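Local coordinates for protein 1-pyrroline-5-carboxylate dehydrogenase (Thermus thermophilus, PDB 1UZB) that probably oxidises glutamate semialdehyde, the open-chain form of 1-pyrroline-5-carboxylate, to glutamate with NAD+ as electron acceptor, a late step of proline breakdown, at residues Val195-Val200 with Ile253-Phe258; Lys267-Ala272 with Lys283-Glu288. All blocks are in the same frame, centred on the assembly; numbering follows the deposited sequence.

Contact 1: Val195-Val200 with Ile253-Phe258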
loop_
_atom_site.group_PDB
_atom_site.type_symbol
_atom_site.label_atom_id
_atom_site.label_comp_id
_atom_site.label_asym_id
_atom_site.label_seq_id
_atom_site.Cartn_x
_atom_site.Cartn_y
_atom_site.Cartn_z
ATOM N N VAL A 195 20.276 7.429 22.596
ATOM C CA VAL A 195 20.184 7.391 21.142
ATOM C C VAL A 195 18.802 7.624 20.553
ATOM O O VAL A 195 18.695 8.046 19.405
ATOM C CB VAL A 195 20.793 6.073 20.562
ATOM C CG1 VAL A 195 22.240 5.927 21.022
ATOM C CG2 VAL A 195 19.974 4.868 20.980
ATOM N N GLY A 196 17.749 7.360 21.320
ATOM C CA GLY A 196 16.408 7.601 20.809
ATOM C C GLY A 196 16.244 9.086 20.523
ATOM O O GLY A 196 15.962 9.485 19.388
ATOM N N PRO A 197 16.417 9.943 21.541
ATOM C CA PRO A 197 16.281 11.391 21.335
ATOM C C PRO A 197 17.275 11.935 20.305
ATOM O O PRO A 197 16.927 12.760 19.460
ATOM C CB PRO A 197 16.542 11.961 22.727
ATOM C CG PRO A 197 16.034 10.874 23.634
ATOM C CD PRO A 197 16.544 9.619 22.974
ATOM N N VAL A 198 18.511 11.461 20.380
ATOM C CA VAL A 198 19.565 11.907 19.473
ATOM C C VAL A 198 19.299 11.538 18.015
ATOM O O VAL A 198 19.598 12.314 17.110
ATOM C CB VAL A 198 20.934 11.326 19.915
ATOM C CG1 VAL A 198 21.978 11.502 18.819
ATOM C CG2 VAL A 198 21.391 12.018 21.190
ATOM N N ALA A 199 18.726 10.362 17.789
ATOM C CA ALA A 199 18.448 9.901 16.434
ATOM C C ALA A 199 17.629 10.891 15.616
ATOM O O ALA A 199 17.891 11.092 14.425
ATOM C CB ALA A 199 17.732 8.557 16.480
ATOM N N VAL A 200 16.645 11.515 16.252
ATOM C CA VAL A 200 15.786 12.453 15.550
ATOM C C VAL A 200 16.214 13.915 15.621
ATOM O O VAL A 200 15.452 14.804 15.236
ATOM C CB VAL A 200 14.315 12.321 16.019
ATOM C CG1 VAL A 200 13.781 10.941 15.653
ATOM C CG2 VAL A 200 14.214 12.562 17.519
ATOM N N ILE A 253 16.903 23.397 30.137
ATOM C CA ILE A 253 16.826 21.971 29.833
ATOM C C ILE A 253 15.446 21.783 29.201
ATOM O O ILE A 253 14.425 22.149 29.789
ATOM C CB ILE A 253 16.998 21.108 31.109
ATOM C CG1 ILE A 253 18.486 20.827 31.328
ATOM C CG2 ILE A 253 16.219 19.802 30.993
ATOM C CD1 ILE A 253 19.107 19.893 30.288
ATOM N N ARG A 254 15.420 21.231 27.990
ATOM C CA ARG A 254 14.167 21.056 27.256
ATOM C C ARG A 254 13.344 19.830 27.627
ATOM O O ARG A 254 12.113 19.873 27.619
ATOM C CB ARG A 254 14.452 21.036 25.749
ATOM C CG ARG A 254 13.202 21.041 24.873
ATOM C CD ARG A 254 12.466 22.361 24.994
ATOM N NE ARG A 254 11.162 22.395 24.333
ATOM C CZ ARG A 254 10.048 21.883 24.844
ATOM N NH1 ARG A 254 8.908 21.981 24.174
ATOM N NH2 ARG A 254 10.067 21.266 26.020
ATOM N N PHE A 255 14.020 18.729 27.929
ATOM C CA PHE A 255 13.327 17.506 28.298
ATOM C C PHE A 255 14.166 16.683 29.245
ATOM O O PHE A 255 15.379 16.869 29.343
ATOM C CB PHE A 255 12.984 16.667 27.057
ATOM C CG PHE A 255 14.184 16.219 26.258
ATOM C CD1 PHE A 255 14.663 16.991 25.207
ATOM C CD2 PHE A 255 14.840 15.023 26.560
ATOM C CE1 PHE A 255 15.772 16.585 24.465
ATOM C CE2 PHE A 255 15.950 14.609 25.821
ATOM C CZ PHE A 255 16.416 15.392 24.772
ATOM N N ILE A 256 13.506 15.760 29.931
ATOM C CA ILE A 256 14.166 14.884 30.884
ATOM C C ILE A 256 13.707 13.463 30.602
ATOM O O ILE A 256 12.510 13.202 30.521
ATOM C CB ILE A 256 13.769 15.246 32.329
ATOM C CG1 ILE A 256 14.135 16.702 32.620
ATOM C CG2 ILE A 256 14.463 14.323 33.317
ATOM C CD1 ILE A 256 13.250 17.347 33.672
ATOM N N ASN A 257 14.662 12.557 30.422
ATOM C CA ASN A 257 14.350 11.157 30.176
ATOM C C ASN A 257 14.930 10.429 31.388
ATOM O O ASN A 257 16.145 10.421 31.596
ATOM C CB ASN A 257 15.004 10.694 28.870
ATOM C CG ASN A 257 14.360 9.441 28.303
ATOM O OD1 ASN A 257 13.318 8.986 28.780
ATOM N ND2 ASN A 257 14.978 8.881 27.270
ATOM N N PHE A 258 14.054 9.838 32.193
ATOM C CA PHE A 258 14.468 9.167 33.416
ATOM C C PHE A 258 13.943 7.755 33.592
ATOM O O PHE A 258 12.798 7.455 33.258
ATOM C CB PHE A 258 14.012 10.000 34.620
ATOM C CG PHE A 258 14.135 9.290 35.942
ATOM C CD1 PHE A 258 15.343 9.274 36.627
ATOM C CD2 PHE A 258 13.034 8.646 36.504
ATOM C CE1 PHE A 258 15.456 8.630 37.858
ATOM C CE2 PHE A 258 13.134 7.995 37.736
ATOM C CZ PHE A 258 14.346 7.989 38.412
#

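Contact 2: Lys267-Ala272 with Lys283-Glu288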
loop_
_atom_site.group_PDB
_atom_site.type_symbol
_atom_site.label_atom_id
_atom_site.label_comp_id
_atom_site.label_asym_id
_atom_site.label_seq_id
_atom_site.Cartn_x
_atom_site.Cartn_y
_atom_site.Cartn_z
ATOM N N LYS A 267 9.697 13.190 42.112
ATOM C CA LYS A 267 10.338 14.488 42.282
ATOM C C LYS A 267 10.654 15.126 40.932
ATOM O O LYS A 267 10.476 16.328 40.743
ATOM C CB LYS A 267 11.619 14.343 43.110
ATOM C CG LYS A 267 11.372 13.947 44.557
ATOM C CD LYS A 267 12.677 13.791 45.325
ATOM C CE LYS A 267 12.418 13.394 46.772
ATOM N NZ LYS A 267 13.682 13.167 47.529
ATOM N N ILE A 268 11.121 14.317 39.990
ATOM C CA ILE A 268 11.448 14.817 38.663
ATOM C C ILE A 268 10.202 15.316 37.929
ATOM O O ILE A 268 10.217 16.390 37.331
ATOM C CB ILE A 268 12.144 13.723 37.824
ATOM C CG1 ILE A 268 13.552 13.480 38.375
ATOM C CG2 ILE A 268 12.201 14.133 36.358
ATOM C CD1 ILE A 268 14.272 12.325 37.726
ATOM N N TYR A 269 9.119 14.547 37.987
ATOM C CA TYR A 269 7.890 14.933 37.308
ATOM C C TYR A 269 7.329 16.228 37.881
ATOM O O TYR A 269 6.845 17.090 37.144
ATOM C CB TYR A 269 6.853 13.819 37.431
ATOM C CG TYR A 269 5.820 13.831 36.334
ATOM C CD1 TYR A 269 4.492 14.166 36.596
ATOM C CD2 TYR A 269 6.167 13.475 35.033
ATOM C CE1 TYR A 269 3.532 14.138 35.587
ATOM C CE2 TYR A 269 5.221 13.442 34.019
ATOM C CZ TYR A 269 3.907 13.770 34.299
ATOM O OH TYR A 269 2.968 13.694 33.298
ATOM N N GLU A 270 7.396 16.366 39.199
ATOM C CA GLU A 270 6.905 17.571 39.849
ATOM C C GLU A 270 7.763 18.764 39.434
ATOM O O GLU A 270 7.242 19.825 39.093
ATOM C CB GLU A 270 6.932 17.407 41.373
ATOM C CG GLU A 270 6.209 18.526 42.106
ATOM C CD GLU A 270 6.164 18.318 43.603
ATOM O OE1 GLU A 270 5.790 17.210 44.042
ATOM O OE2 GLU A 270 6.492 19.267 44.343
ATOM N N ALA A 271 9.082 18.588 39.448
ATOM C CA ALA A 271 9.992 19.664 39.068
ATOM C C ALA A 271 9.812 20.076 37.608
ATOM O O ALA A 271 9.855 21.261 37.278
ATOM C CB ALA A 271 11.437 19.237 39.317
ATOM N N ALA A 272 9.609 19.094 36.733
ATOM C CA ALA A 272 9.430 19.366 35.312
ATOM C C ALA A 272 8.174 20.189 35.044
ATOM O O ALA A 272 8.071 20.863 34.016
ATOM C CB ALA A 272 9.368 18.051 34.532
ATOM N N LYS A 283 8.410 21.975 29.910
ATOM C CA LYS A 283 9.289 20.816 29.865
ATOM C C LYS A 283 8.567 19.492 29.701
ATOM O O LYS A 283 7.472 19.292 30.230
ATOM C CB LYS A 283 10.118 20.727 31.145
ATOM C CG LYS A 283 11.168 21.788 31.299
ATOM C CD LYS A 283 11.821 21.680 32.664
ATOM C CE LYS A 283 12.996 22.623 32.771
ATOM N NZ LYS A 283 13.519 22.680 34.162
ATOM N N ARG A 284 9.197 18.584 28.966
ATOM C CA ARG A 284 8.653 17.250 28.802
ATOM C C ARG A 284 9.507 16.363 29.692
ATOM O O ARG A 284 10.731 16.478 29.705
ATOM C CB ARG A 284 8.755 16.779 27.354
ATOM C CG ARG A 284 7.854 17.531 26.401
ATOM C CD ARG A 284 7.783 16.823 25.063
ATOM N NE ARG A 284 7.018 17.603 24.096
ATOM C CZ ARG A 284 6.798 17.228 22.842
ATOM N NH1 ARG A 284 7.281 16.077 22.393
ATOM N NH2 ARG A 284 6.103 18.013 22.031
ATOM N N ALA A 285 8.853 15.502 30.460
ATOM C CA ALA A 285 9.550 14.585 31.349
ATOM C C ALA A 285 8.975 13.197 31.150
ATOM O O ALA A 285 7.769 12.983 31.316
ATOM C CB ALA A 285 9.384 15.020 32.799
ATOM N N TYR A 286 9.839 12.262 30.779
ATOM C CA TYR A 286 9.435 10.883 30.565
ATOM C C TYR A 286 10.069 10.078 31.681
ATOM O O TYR A 286 11.273 10.165 31.907
ATOM C CB TYR A 286 9.916 10.411 29.189
ATOM C CG TYR A 286 10.102 11.521 28.166
ATOM C CD1 TYR A 286 11.328 12.168 28.029
ATOM C CD2 TYR A 286 9.053 11.924 27.340
ATOM C CE1 TYR A 286 11.507 13.188 27.095
ATOM C CE2 TYR A 286 9.223 12.943 26.401
ATOM C CZ TYR A 286 10.454 13.570 26.282
ATOM O OH TYR A 286 10.645 14.563 25.343
ATOM N N VAL A 287 9.252 9.321 32.406
ATOM C CA VAL A 287 9.766 8.538 33.516
ATOM C C VAL A 287 9.273 7.092 33.540
ATOM O O VAL A 287 8.102 6.815 33.274
ATOM C CB VAL A 287 9.406 9.207 34.866
ATOM C CG1 VAL A 287 9.915 10.645 34.893
ATOM C CG2 VAL A 287 7.902 9.176 35.080
ATOM N N GLU A 288 10.191 6.173 33.828
ATOM C CA GLU A 288 9.884 4.746 33.957
ATOM C C GLU A 288 10.295 4.518 35.403
ATOM O O GLU A 288 11.478 4.613 35.738
ATOM C CB GLU A 288 10.736 3.910 32.996
ATOM C CG GLU A 288 10.280 2.460 32.828
ATOM C CD GLU A 288 11.035 1.480 33.712
ATOM O OE1 GLU A 288 10.803 1.462 34.942
ATOM O OE2 GLU A 288 11.871 0.728 33.170
HETATM O O HOH W 1 11.320 23.222 35.945
HETATM O O HOH W 2 7.838 23.115 32.471
#

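Contact 1: Val195-Val200 with Ile253-Phe258
Pro197 meets Phe255 and Asn257 where helix 188-199 packs on one side of the parallel strands of the Rossmann-like domain expected of an aldehyde dehydrogenase. Pro197 CA lies 9.1 Å from Asn257 CA, so side chains alone bridge the gap. The helix continues across the kink at Pro197, whose ring nitrogen has no hydrogen to give to the preceding turn; the backbone bond from Ala199 N to Val195 O (2.8 Å) spans that position. The proline ring touches both strand residues, through CG to Asn257 and through CB to Phe255. Pro197 CG comes within 4.3 Å of Asn257 ND2. This amide is held by Tyr502 OH and by the carbonyl of Met193, one turn earlier in the same helix, so the strand is tied to the helix just before the touching segment. Phe255 points toward the helix, and with chi1 61° its CG sits between the backbone N and the carbonyl carbon, a turn that brings CZ and CE2 obliquely up to Pro197 CB, at 4.0 Å and 4.1 Å. Phe506, from a loop, also packs against Pro197 and Asn257. Beyond Pro197, Val198 packs on Val232, and Ala199 O accepts hydrogen bonds from Gln95 NE2 and Arg98 NE.

Contact 2: Lys267-Ala272 with Lys283-Glu288
Ala272 and Ala285 bring helix and strand together in the helix-to-strand half of a beta-alpha-beta unit. The two short axes approach to 8.3 Å and run nearly antiparallel at 169°, as expected when a helix returns the chain to the start of the next parallel strand. Apolar packing does most of the work. Ala272 CB and Ala285 CB are 3.5 Å apart, tighter than usual for two methyl groups, and these small side chains permit the close approach. One helical turn earlier the spacing eases: Ile268 CG2 meets Val287 CG1 at 4.4 Å, while Tyr269 CD2 lies 4.2 Å from Ala285 CB.

The tyrosine adds an edge contact. With CG anti to the backbone N (chi1 -155°), its ring swings toward the strand, and the Ala285 carbonyl oxygen lies in the ring plane, 3.7 Å from Tyr269 CE2. Its hydroxyl reaches further, to Lys283 O of a second subunit, whose Tyr269 bonds to Lys283 O here in return.

Water supplies the polar links. One molecule donates to Ala272 O at 2.7 Å and accepts from Lys283 N. Another donates to Ala271 O at 2.8 Å and accepts from Lys283 NZ at 2.9 Å; the extended lysine chain carries its ammonium group there, and the carbonyls of Val248 and His250 bind the same nitrogen.

Around this packing, strand 284-288 pairs in parallel with strand 255-259, and Ile268 also touches Phe258 of that strand and Ile180 of strand 165-180. Helix 262-272 therefore covers three neighbouring strands, with Phe282 of the second subunit lying against Tyr269 and Val287.

In the fold
Contact 1 closes before contact 2 opens along the chain, and their centres lie about 13 Å apart. They share one sheet, in which strands 255-259 and 284-288 are parallel neighbours: Ile256 O and Tyr286 N are 2.8 Å apart, a probable hydrogen bond. Strand 255-259 leads directly into helix 262-272. Its alternating side chains face two layers, Phe255 and Asn257 toward helix 188-199, Ile256 and Phe258 toward helix 262-272. Together the contacts thus define a helix-sheet-helix sandwich within the aldehyde dehydrogenase fold. Contact 1 is reached by no other chain, whereas contact 2 continues into the subunit interface, joining the domain core to the oligomer.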